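Aromatic amino acid aminotransferase I (Candida albicans WO-1, PDB 6HNU) probably catalyses the pyridoxal-phosphate-dependent transfer of the amino group from aromatic L-amino acids to 2-oxoglutarate, giving aromatic oxo-acids and L-glutamate. Local coordinates at residues Ile62-Phe67 / Asn79-Glu84; Phe117-Thr122 / Glu131-Ile136; Lys230-Ile235 / Pro281-Leu286. All blocks are in the same frame, centred on the assembly; numbering follows the deposited sequence.

Contact 1: Ile62-Phe67 / Asn79-Glu84; sequences IPTPSF and NKTTIE
Asn79 meets the loop at Pro63 and Thr64 with its side-chain oxygen. The backbone N of Thr64 donates to Asn79 OD1 over 2.9 Å in a nearly straight bond (172° at the hydrogen), the donor standing 32° off the plane of the amide. CG lies anti to the backbone N of Asn79 (chi1 -166°), which swings OD1 across to Thr64 while CB of Pro63 rests 3.3 Å from the same oxygen. A water donates to both Asn79 OD1 and Thr64 O, tying the side chain to the loop a second time; ND2 of Asn79 is held by Pro74 O, so the amide is fixed at both ends. The side chains of Thr64 and Asn79 run antiparallel past one another, and OG1 of Thr64 is bonded to Glu78 O. Lys80 adds a backbone contact, its CA directed at Ile62 O. At Thr81 the strands pair: Ile62 and Thr81 form an antiparallel hydrogen-bonded pair, with Ile62 N to Thr81 O and Thr81 N to Ile62 O both 2.9 Å. The pair lies where the two-stranded ribbon of 57-62 and 81-86 meets the loop that joins them, apart from the large sheet and against helix 334-377, where Trp347 touches Ile62. The methyl CG2 of Thr81 lies 3.6 Å from CG1 of Ile62, the two side chains running alongside, and Thr64 CG2 reaches CB of Thr81. Farther on, Ile83 crosses Ile62 nearly perpendicularly, its CG2 3.9 Å from Ile62 CD1; Pro54 of the second subunit packs on Ile62.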
loop_
_atom_site.group_PDB
_atom_site.type_symbol
_atom_site.label_atom_id
_atom_site.label_comp_id
_atom_site.label_asym_id
_atom_site.label_seq_id
_atom_site.Cartn_x
_atom_site.Cartn_y
_atom_site.Cartn_z
ATOM N N ILE B 62 -14.446 4.868 -20.980
ATOM C CA ILE B 62 -15.364 4.921 -19.817
ATOM C C ILE B 62 -16.761 5.272 -20.296
ATOM O O ILE B 62 -16.920 5.831 -21.381
ATOM C CB ILE B 62 -14.819 5.925 -18.784
ATOM C CG1 ILE B 62 -15.000 7.372 -19.237
ATOM C CG2 ILE B 62 -13.352 5.576 -18.507
ATOM C CD1 ILE B 62 -14.397 8.402 -18.278
ATOM N N PRO B 63 -17.802 4.943 -19.506
ATOM C CA PRO B 63 -19.174 5.315 -19.870
ATOM C C PRO B 63 -19.445 6.815 -19.707
ATOM O O PRO B 63 -18.595 7.508 -19.096
ATOM C CB PRO B 63 -20.038 4.428 -18.956
ATOM C CG PRO B 63 -19.162 4.149 -17.763
ATOM C CD PRO B 63 -17.749 4.075 -18.313
ATOM N N THR B 64 -20.585 7.291 -20.251
ATOM C CA THR B 64 -20.905 8.738 -20.360
ATOM C C THR B 64 -22.112 9.071 -19.495
ATOM O O THR B 64 -23.143 8.407 -19.558
ATOM C CB THR B 64 -21.096 9.177 -21.820
ATOM O OG1 THR B 64 -22.142 8.387 -22.386
ATOM C CG2 THR B 64 -19.820 9.013 -22.616
ATOM N N PRO B 65 -22.022 10.119 -18.645
ATOM C CA PRO B 65 -23.182 10.585 -17.922
ATOM C C PRO B 65 -24.257 10.947 -18.945
ATOM O O PRO B 65 -23.910 11.438 -20.022
ATOM C CB PRO B 65 -22.688 11.819 -17.184
ATOM C CG PRO B 65 -21.185 11.652 -17.099
ATOM C CD PRO B 65 -20.818 10.915 -18.365
ATOM N N SER B 66 -25.537 10.727 -18.609
ATOM C CA SER B 66 -26.024 10.419 -17.278
ATOM C C SER B 66 -26.258 8.914 -17.091
ATOM O O SER B 66 -26.995 8.555 -16.140
ATOM C CB SER B 66 -27.281 11.215 -16.998
ATOM O OG SER B 66 -26.971 12.606 -16.985
ATOM N N PHE B 67 -25.653 8.060 -17.922
ATOM C CA PHE B 67 -25.760 6.573 -17.817
ATOM C C PHE B 67 -27.241 6.188 -17.969
ATOM O O PHE B 67 -27.739 5.263 -17.276
ATOM C CB PHE B 67 -25.132 6.060 -16.513
ATOM C CG PHE B 67 -23.854 6.781 -16.171
ATOM C CD1 PHE B 67 -22.669 6.514 -16.852
ATOM C CD2 PHE B 67 -23.826 7.718 -15.149
ATOM C CE1 PHE B 67 -21.514 7.231 -16.577
ATOM C CE2 PHE B 67 -22.662 8.408 -14.862
ATOM C CZ PHE B 67 -21.510 8.163 -15.573
ATOM N N ASN B 79 -22.204 5.817 -25.313
ATOM C CA ASN B 79 -21.831 5.482 -23.902
ATOM C C ASN B 79 -20.340 5.115 -23.811
ATOM O O ASN B 79 -19.968 4.316 -22.927
ATOM C CB ASN B 79 -22.683 4.335 -23.341
ATOM C CG ASN B 79 -22.563 4.197 -21.835
ATOM O OD1 ASN B 79 -22.405 5.206 -21.129
ATOM N ND2 ASN B 79 -22.620 2.962 -21.351
ATOM N N LYS B 80 -19.486 5.712 -24.649
ATOM C CA LYS B 80 -18.019 5.495 -24.553
ATOM C C LYS B 80 -17.331 6.811 -24.822
ATOM O O LYS B 80 -17.529 7.368 -25.912
ATOM C CB LYS B 80 -17.476 4.462 -25.536
ATOM C CG LYS B 80 -16.009 4.096 -25.321
ATOM C CD LYS B 80 -15.622 2.767 -25.966
ATOM C CE LYS B 80 -15.685 2.760 -27.484
ATOM N NZ LYS B 80 -15.132 4.015 -28.049
ATOM N N THR B 81 -16.553 7.284 -23.860
ATOM C CA THR B 81 -15.595 8.398 -24.097
ATOM C C THR B 81 -14.184 7.912 -23.743
ATOM O O THR B 81 -14.038 7.068 -22.823
ATOM C CB THR B 81 -16.068 9.672 -23.389
ATOM O OG1 THR B 81 -15.376 10.788 -23.962
ATOM C CG2 THR B 81 -15.842 9.649 -21.895
ATOM N N THR B 82 -13.186 8.384 -24.486
ATOM C CA THR B 82 -11.767 8.072 -24.236
ATOM C C THR B 82 -11.164 9.229 -23.438
ATOM O O THR B 82 -11.147 10.361 -23.950
ATOM C CB THR B 82 -11.024 7.742 -25.538
ATOM O OG1 THR B 82 -11.693 6.621 -26.127
ATOM C CG2 THR B 82 -9.548 7.460 -25.326
ATOM N N ILE B 83 -10.668 8.941 -22.237
ATOM C CA ILE B 83 -9.855 9.909 -21.450
ATOM C C ILE B 83 -8.381 9.571 -21.717
ATOM O O ILE B 83 -8.035 8.395 -21.837
ATOM C CB ILE B 83 -10.218 9.879 -19.949
ATOM C CG1 ILE B 83 -10.245 8.441 -19.422
ATOM C CG2 ILE B 83 -11.545 10.586 -19.724
ATOM C CD1 ILE B 83 -10.304 8.290 -17.913
ATOM N N GLU B 84 -7.562 10.601 -21.791
ATOM C CA GLU B 84 -6.132 10.528 -22.107
ATOM C C GLU B 84 -5.370 11.321 -21.053
ATOM O O GLU B 84 -5.768 12.475 -20.750
ATOM C CB GLU B 84 -5.871 11.117 -23.487
ATOM C CG GLU B 84 -6.532 10.335 -24.599
ATOM C CD GLU B 84 -5.929 10.668 -25.955
ATOM O OE1 GLU B 84 -5.803 11.871 -26.223
ATOM O OE2 GLU B 84 -5.523 9.725 -26.702
HETATM O O HOH W 1 -24.485 7.207 -21.474
#

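Contact 2: Phe117-Thr122 / Glu131-Ile136; sequences FIKEHT and ENWDVI
Lys119 and Val135 mark the nearest backbone approach, CA to CA 6.3 Å, where the axes of helix 117-122 and strand 133-136 pass 8.7 Å apart with their directions at 133°. The lysine carries the contact. Its CG is anti to the backbone N (chi1 -172°) and the chain runs extended from there, laying the methylenes across one face of the Trp133 indole. CG touches Trp133 CH2 at 3.4 Å, and CE sits over the six-membered ring, 3.8 Å from its centroid, as a CH-pi contact. NZ continues above the same ring in a longer cation-pi approach and donates to Asp134 OD1 over 3.0 Å, a salt bridge that meets the carboxylate from above its plane. A water accepts from NZ and donates to Trp133 O, lying over the indole face as well. The carbonyl O of Lys119 stands in plane at the indole edge, and Thr122 CG2 packs obliquely at Trp133 CZ3, 3.7 Å away. Thr122 OG1 turns back to Ile118 O, reaching it from the face opposite to Thr122 N. Farther along the strand, Val135 CG2 rests against both Lys119 CB and Ile118 CG2, with 4.0 Å to the latter. Strand 133-138 is, within this chain, an edge strand of the mixed sheet of the large domain, as in PLP enzymes of fold type I; Val312 on neighbouring strand 309-314 packs on Thr122, Trp133 and Val135. With the carboxylate, the water and the indole face all gathered at its amine, the positive charge of Lys119 is probably stabilised while its methylenes lie on the buried Trp133.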
loop_
_atom_site.group_PDB
_atom_site.type_symbol
_atom_site.label_atom_id
_atom_site.label_comp_id
_atom_site.label_asym_id
_atom_site.label_seq_id
_atom_site.Cartn_x
_atom_site.Cartn_y
_atom_site.Cartn_z
ATOM N N PHE B 117 -10.869 17.375 -6.034
ATOM C CA PHE B 117 -12.148 16.770 -6.436
ATOM C C PHE B 117 -12.743 16.033 -5.236
ATOM O O PHE B 117 -13.931 16.197 -4.925
ATOM C CB PHE B 117 -12.002 15.815 -7.609
ATOM C CG PHE B 117 -13.339 15.326 -8.092
ATOM C CD1 PHE B 117 -13.980 14.275 -7.450
ATOM C CD2 PHE B 117 -13.937 15.895 -9.194
ATOM C CE1 PHE B 117 -15.191 13.807 -7.901
ATOM C CE2 PHE B 117 -15.168 15.451 -9.633
ATOM C CZ PHE B 117 -15.786 14.405 -8.995
ATOM N N ILE B 118 -11.931 15.230 -4.569
ATOM C CA ILE B 118 -12.442 14.327 -3.507
ATOM C C ILE B 118 -12.802 15.178 -2.274
ATOM O O ILE B 118 -13.784 14.865 -1.592
ATOM C CB ILE B 118 -11.409 13.183 -3.326
ATOM C CG1 ILE B 118 -12.082 11.818 -3.273
ATOM C CG2 ILE B 118 -10.482 13.416 -2.163
ATOM C CD1 ILE B 118 -12.963 11.531 -4.463
ATOM N N LYS B 119 -12.121 16.296 -2.044
ATOM C CA LYS B 119 -12.486 17.214 -0.945
ATOM C C LYS B 119 -13.818 17.902 -1.262
ATOM O O LYS B 119 -14.669 18.014 -0.362
ATOM C CB LYS B 119 -11.348 18.184 -0.643
ATOM C CG LYS B 119 -11.593 19.011 0.599
ATOM C CD LYS B 119 -10.384 19.800 1.107
ATOM C CE LYS B 119 -10.655 20.488 2.426
ATOM N NZ LYS B 119 -9.438 21.117 2.994
ATOM N N GLU B 120 -14.024 18.353 -2.497
ATOM C CA GLU B 120 -15.302 18.973 -2.900
ATOM C C GLU B 120 -16.433 17.951 -2.731
ATOM O O GLU B 120 -17.470 18.313 -2.197
ATOM C CB GLU B 120 -15.256 19.419 -4.351
ATOM C CG GLU B 120 -14.348 20.621 -4.568
ATOM C CD GLU B 120 -14.078 21.005 -6.019
ATOM O OE1 GLU B 120 -14.220 20.160 -6.957
ATOM O OE2 GLU B 120 -13.687 22.159 -6.213
ATOM N N HIS B 121 -16.226 16.735 -3.226
ATOM C CA HIS B 121 -17.176 15.604 -3.059
ATOM C C HIS B 121 -17.553 15.448 -1.581
ATOM O O HIS B 121 -18.787 15.485 -1.247
ATOM C CB HIS B 121 -16.614 14.329 -3.653
ATOM C CG HIS B 121 -17.459 13.143 -3.319
ATOM N ND1 HIS B 121 -18.702 12.925 -3.907
ATOM C CD2 HIS B 121 -17.265 12.149 -2.416
ATOM C CE1 HIS B 121 -19.233 11.829 -3.381
ATOM N NE2 HIS B 121 -18.366 11.331 -2.448
ATOM N N THR B 122 -16.543 15.326 -0.725
ATOM C CA THR B 122 -16.719 15.137 0.743
ATOM C C THR B 122 -17.570 16.280 1.317
ATOM O O THR B 122 -18.545 16.002 2.030
ATOM C CB THR B 122 -15.363 14.982 1.429
ATOM O OG1 THR B 122 -14.780 13.795 0.895
ATOM C CG2 THR B 122 -15.458 14.873 2.937
ATOM N N GLU B 131 -13.773 23.581 11.175
ATOM C CA GLU B 131 -13.042 24.383 10.179
ATOM C C GLU B 131 -11.833 23.579 9.673
ATOM O O GLU B 131 -11.622 23.568 8.441
ATOM C CB GLU B 131 -12.657 25.711 10.850
ATOM C CG GLU B 131 -11.899 26.667 9.956
ATOM C CD GLU B 131 -12.688 27.123 8.743
ATOM O OE1 GLU B 131 -13.952 27.175 8.824
ATOM O OE2 GLU B 131 -12.041 27.402 7.711
ATOM N N ASN B 132 -11.080 22.946 10.581
ATOM C CA ASN B 132 -9.704 22.424 10.327
ATOM C C ASN B 132 -9.787 20.925 9.982
ATOM O O ASN B 132 -9.123 20.100 10.628
ATOM C CB ASN B 132 -8.754 22.687 11.505
ATOM C CG ASN B 132 -9.277 22.285 12.870
ATOM O OD1 ASN B 132 -10.477 22.394 13.166
ATOM N ND2 ASN B 132 -8.362 21.860 13.727
ATOM N N TRP B 133 -10.553 20.606 8.952
ATOM C CA TRP B 133 -10.727 19.225 8.436
ATOM C C TRP B 133 -9.951 19.109 7.133
ATOM O O TRP B 133 -9.628 20.160 6.460
ATOM C CB TRP B 133 -12.199 18.847 8.252
ATOM C CG TRP B 133 -12.874 19.516 7.095
ATOM C CD1 TRP B 133 -13.389 20.779 7.107
ATOM C CD2 TRP B 133 -13.094 19.004 5.764
ATOM N NE1 TRP B 133 -13.940 21.075 5.891
ATOM C CE2 TRP B 133 -13.745 20.029 5.032
ATOM C CE3 TRP B 133 -12.823 17.792 5.109
ATOM C CZ2 TRP B 133 -14.149 19.865 3.700
ATOM C CZ3 TRP B 133 -13.200 17.638 3.791
ATOM C CH2 TRP B 133 -13.872 18.654 3.105
ATOM N N ASP B 134 -9.610 17.885 6.781
ATOM C CA ASP B 134 -8.886 17.637 5.524
ATOM C C ASP B 134 -9.175 16.222 5.039
ATOM O O ASP B 134 -9.887 15.468 5.730
ATOM C CB ASP B 134 -7.389 17.893 5.678
ATOM C CG ASP B 134 -6.750 18.451 4.410
ATOM O OD1 ASP B 134 -7.493 18.827 3.451
ATOM O OD2 ASP B 134 -5.536 18.494 4.385
ATOM N N VAL B 135 -8.674 15.959 3.842
ATOM C CA VAL B 135 -8.633 14.613 3.234
ATOM C C VAL B 135 -7.190 14.324 2.833
ATOM O O VAL B 135 -6.482 15.231 2.347
ATOM C CB VAL B 135 -9.597 14.542 2.049
ATOM C CG1 VAL B 135 -11.019 14.786 2.504
ATOM C CG2 VAL B 135 -9.234 15.532 0.975
ATOM N N ILE B 136 -6.780 13.081 3.025
ATOM C CA ILE B 136 -5.512 12.517 2.501
ATOM C C ILE B 136 -5.870 11.240 1.741
ATOM O O ILE B 136 -6.934 10.647 1.979
ATOM C CB ILE B 136 -4.509 12.271 3.652
ATOM C CG1 ILE B 136 -5.038 11.297 4.709
ATOM C CG2 ILE B 136 -4.108 13.620 4.257
ATOM C CD1 ILE B 136 -4.006 10.802 5.721
HETATM O O HOH W 2 -10.750 22.524 5.214
#

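Contact 3: Lys230-Ile235 / Pro281-Leu286; sequences KQIYDI and PSFISL
Leu286 pushes its CD1 methyl against the backbone of Lys230, 3.9 Å from Lys230 N, in the shallow groove between the start of the Lys230 side chain and Tyr233. CG of Leu286 stands anti to the carbonyl carbon (chi1 -64°), which sends the branched end to the helix. Leu286 O lies over one face of the Tyr233 ring, offset toward its rim and 3.5 Å from CE2; CB of Leu286 lies 4.4 Å from Tyr233 CG. Tyr233 runs past Leu286, its hydroxyl bonded to Asp287 and to the backbone N of Glu289. Here helix 226-239, the beta-alpha-beta crossover between the neighbouring parallel strands 209-212 and 242-246 of the large domain, packs against the short, weakly bonded helical turn around 283-286, a few residues ahead of strand 292-297. The turn is capped by Ser282, whose OG accepts from Ser285 N over 2.8 Å; Ser285 OG returns a bond to Ser282 O. Phe283 supplies the second bump. Its ring enters the hollow between Ile232 and Tyr233, with CE1 4.0 Å from Ile232 CG2 and the edge of the ring facing Tyr233 N. The isoleucine crosses this ring at a slant, and Tyr233 CB lies beside CD1 of Phe283 at 4.3 Å. Val292 and Cys214 also pack on the phenylalanine.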
loop_
_atom_site.group_PDB
_atom_site.type_symbol
_atom_site.label_atom_id
_atom_site.label_comp_id
_atom_site.label_asym_id
_atom_site.label_seq_id
_atom_site.Cartn_x
_atom_site.Cartn_y
_atom_site.Cartn_z
ATOM N N LYS B 230 -26.647 9.915 16.213
ATOM C CA LYS B 230 -26.643 11.064 17.147
ATOM C C LYS B 230 -26.304 10.541 18.537
ATOM O O LYS B 230 -25.439 11.116 19.197
ATOM C CB LYS B 230 -27.982 11.807 17.099
ATOM C CG LYS B 230 -28.170 12.644 15.838
ATOM C CD LYS B 230 -29.602 13.169 15.645
ATOM C CE LYS B 230 -29.936 13.405 14.188
ATOM N NZ LYS B 230 -31.395 13.581 13.967
ATOM N N GLN B 231 -26.958 9.469 18.965
ATOM C CA GLN B 231 -26.764 8.998 20.360
ATOM C C GLN B 231 -25.341 8.450 20.527
ATOM O O GLN B 231 -24.752 8.668 21.585
ATOM C CB GLN B 231 -27.790 7.921 20.672
ATOM C CG GLN B 231 -29.183 8.483 20.907
ATOM C CD GLN B 231 -30.143 7.338 21.092
ATOM O OE1 GLN B 231 -30.614 7.086 22.193
ATOM N NE2 GLN B 231 -30.372 6.578 20.031
ATOM N N ILE B 232 -24.842 7.732 19.529
ATOM C CA ILE B 232 -23.476 7.114 19.575
ATOM C C ILE B 232 -22.435 8.238 19.561
ATOM O O ILE B 232 -21.488 8.173 20.383
ATOM C CB ILE B 232 -23.291 6.061 18.466
ATOM C CG1 ILE B 232 -24.133 4.811 18.739
ATOM C CG2 ILE B 232 -21.824 5.707 18.291
ATOM C CD1 ILE B 232 -24.497 4.008 17.505
ATOM N N TYR B 233 -22.635 9.264 18.736
ATOM C CA TYR B 233 -21.733 10.450 18.689
ATOM C C TYR B 233 -21.675 11.087 20.081
ATOM O O TYR B 233 -20.581 11.363 20.611
ATOM C CB TYR B 233 -22.144 11.439 17.587
ATOM C CG TYR B 233 -21.132 12.541 17.457
ATOM C CD1 TYR B 233 -19.907 12.287 16.850
ATOM C CD2 TYR B 233 -21.291 13.756 18.101
ATOM C CE1 TYR B 233 -18.908 13.235 16.788
ATOM C CE2 TYR B 233 -20.305 14.733 18.022
ATOM C CZ TYR B 233 -19.104 14.469 17.376
ATOM O OH TYR B 233 -18.107 15.398 17.317
ATOM N N ASP B 234 -22.833 11.253 20.729
ATOM C CA ASP B 234 -22.903 11.848 22.101
ATOM C C ASP B 234 -22.099 10.995 23.096
ATOM O O ASP B 234 -21.431 11.569 23.978
ATOM C CB ASP B 234 -24.356 12.057 22.552
ATOM C CG ASP B 234 -25.068 13.170 21.805
ATOM O OD1 ASP B 234 -24.402 13.876 21.092
ATOM O OD2 ASP B 234 -26.297 13.273 21.918
ATOM N N ILE B 235 -22.146 9.678 22.972
ATOM C CA ILE B 235 -21.372 8.763 23.855
ATOM C C ILE B 235 -19.878 8.956 23.578
ATOM O O ILE B 235 -19.112 9.093 24.537
ATOM C CB ILE B 235 -21.847 7.323 23.645
ATOM C CG1 ILE B 235 -23.303 7.185 24.108
ATOM C CG2 ILE B 235 -20.924 6.335 24.321
ATOM C CD1 ILE B 235 -23.956 5.971 23.566
ATOM N N PRO B 281 -27.211 10.828 7.363
ATOM C CA PRO B 281 -26.058 11.593 7.846
ATOM C C PRO B 281 -24.891 10.677 8.266
ATOM O O PRO B 281 -25.109 9.729 9.013
ATOM C CB PRO B 281 -26.605 12.336 9.070
ATOM C CG PRO B 281 -27.838 11.550 9.421
ATOM C CD PRO B 281 -28.437 11.165 8.090
ATOM N N SER B 282 -23.689 11.009 7.806
ATOM C CA SER B 282 -22.421 10.376 8.252
ATOM C C SER B 282 -22.096 10.830 9.677
ATOM O O SER B 282 -22.617 11.882 10.141
ATOM C CB SER B 282 -21.274 10.755 7.347
ATOM O OG SER B 282 -21.101 12.178 7.394
ATOM N N PHE B 283 -21.216 10.087 10.355
ATOM C CA PHE B 283 -20.627 10.579 11.618
ATOM C C PHE B 283 -19.800 11.837 11.324
ATOM O O PHE B 283 -19.854 12.801 12.177
ATOM C CB PHE B 283 -19.829 9.521 12.352
ATOM C CG PHE B 283 -20.681 8.509 13.047
ATOM C CD1 PHE B 283 -21.282 8.818 14.258
ATOM C CD2 PHE B 283 -20.887 7.259 12.472
ATOM C CE1 PHE B 283 -22.059 7.879 14.909
ATOM C CE2 PHE B 283 -21.645 6.315 13.127
ATOM C CZ PHE B 283 -22.232 6.626 14.354
ATOM N N ILE B 284 -19.101 11.922 10.178
ATOM C CA ILE B 284 -18.376 13.202 9.890
ATOM C C ILE B 284 -19.378 14.368 9.878
ATOM O O ILE B 284 -18.989 15.443 10.384
ATOM C CB ILE B 284 -17.644 13.098 8.532
ATOM C CG1 ILE B 284 -16.423 12.176 8.585
ATOM C CG2 ILE B 284 -17.289 14.472 7.967
ATOM C CD1 ILE B 284 -15.317 12.692 9.454
ATOM N N SER B 285 -20.552 14.213 9.271
ATOM C CA SER B 285 -21.565 15.307 9.192
ATOM C C SER B 285 -21.968 15.746 10.605
ATOM O O SER B 285 -22.300 16.950 10.772
ATOM C CB SER B 285 -22.749 14.979 8.339
ATOM O OG SER B 285 -23.679 14.134 9.012
ATOM N N LEU B 286 -21.903 14.856 11.603
ATOM C CA LEU B 286 -22.329 15.145 12.989
ATOM C C LEU B 286 -21.172 15.696 13.813
ATOM O O LEU B 286 -21.384 16.017 14.990
ATOM C CB LEU B 286 -22.838 13.851 13.637
ATOM C CG LEU B 286 -24.087 13.240 12.992
ATOM C CD1 LEU B 286 -24.516 11.957 13.716
ATOM C CD2 LEU B 286 -25.239 14.237 13.018
#

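Overall arrangement
The three contacts follow one another along the chain without touching. Contacts 2 and 3 are both buried and both pack a helix beside the large mixed sheet, contact 2 directly on its edge strand 133-138 and contact 3 through the short helix before strand 292-297; their centres are about 18 Å apart. Contact 1 is more peripheral, about 26 Å from the centre of the chain, in a separate two-stranded ribbon touching the second subunit. The chemistry changes accordingly: backbone pairing and an amide-and-water clasp in contact 1, a lysine shared between carboxylate and indole in contact 2, and apolar and aromatic packing in contact 3.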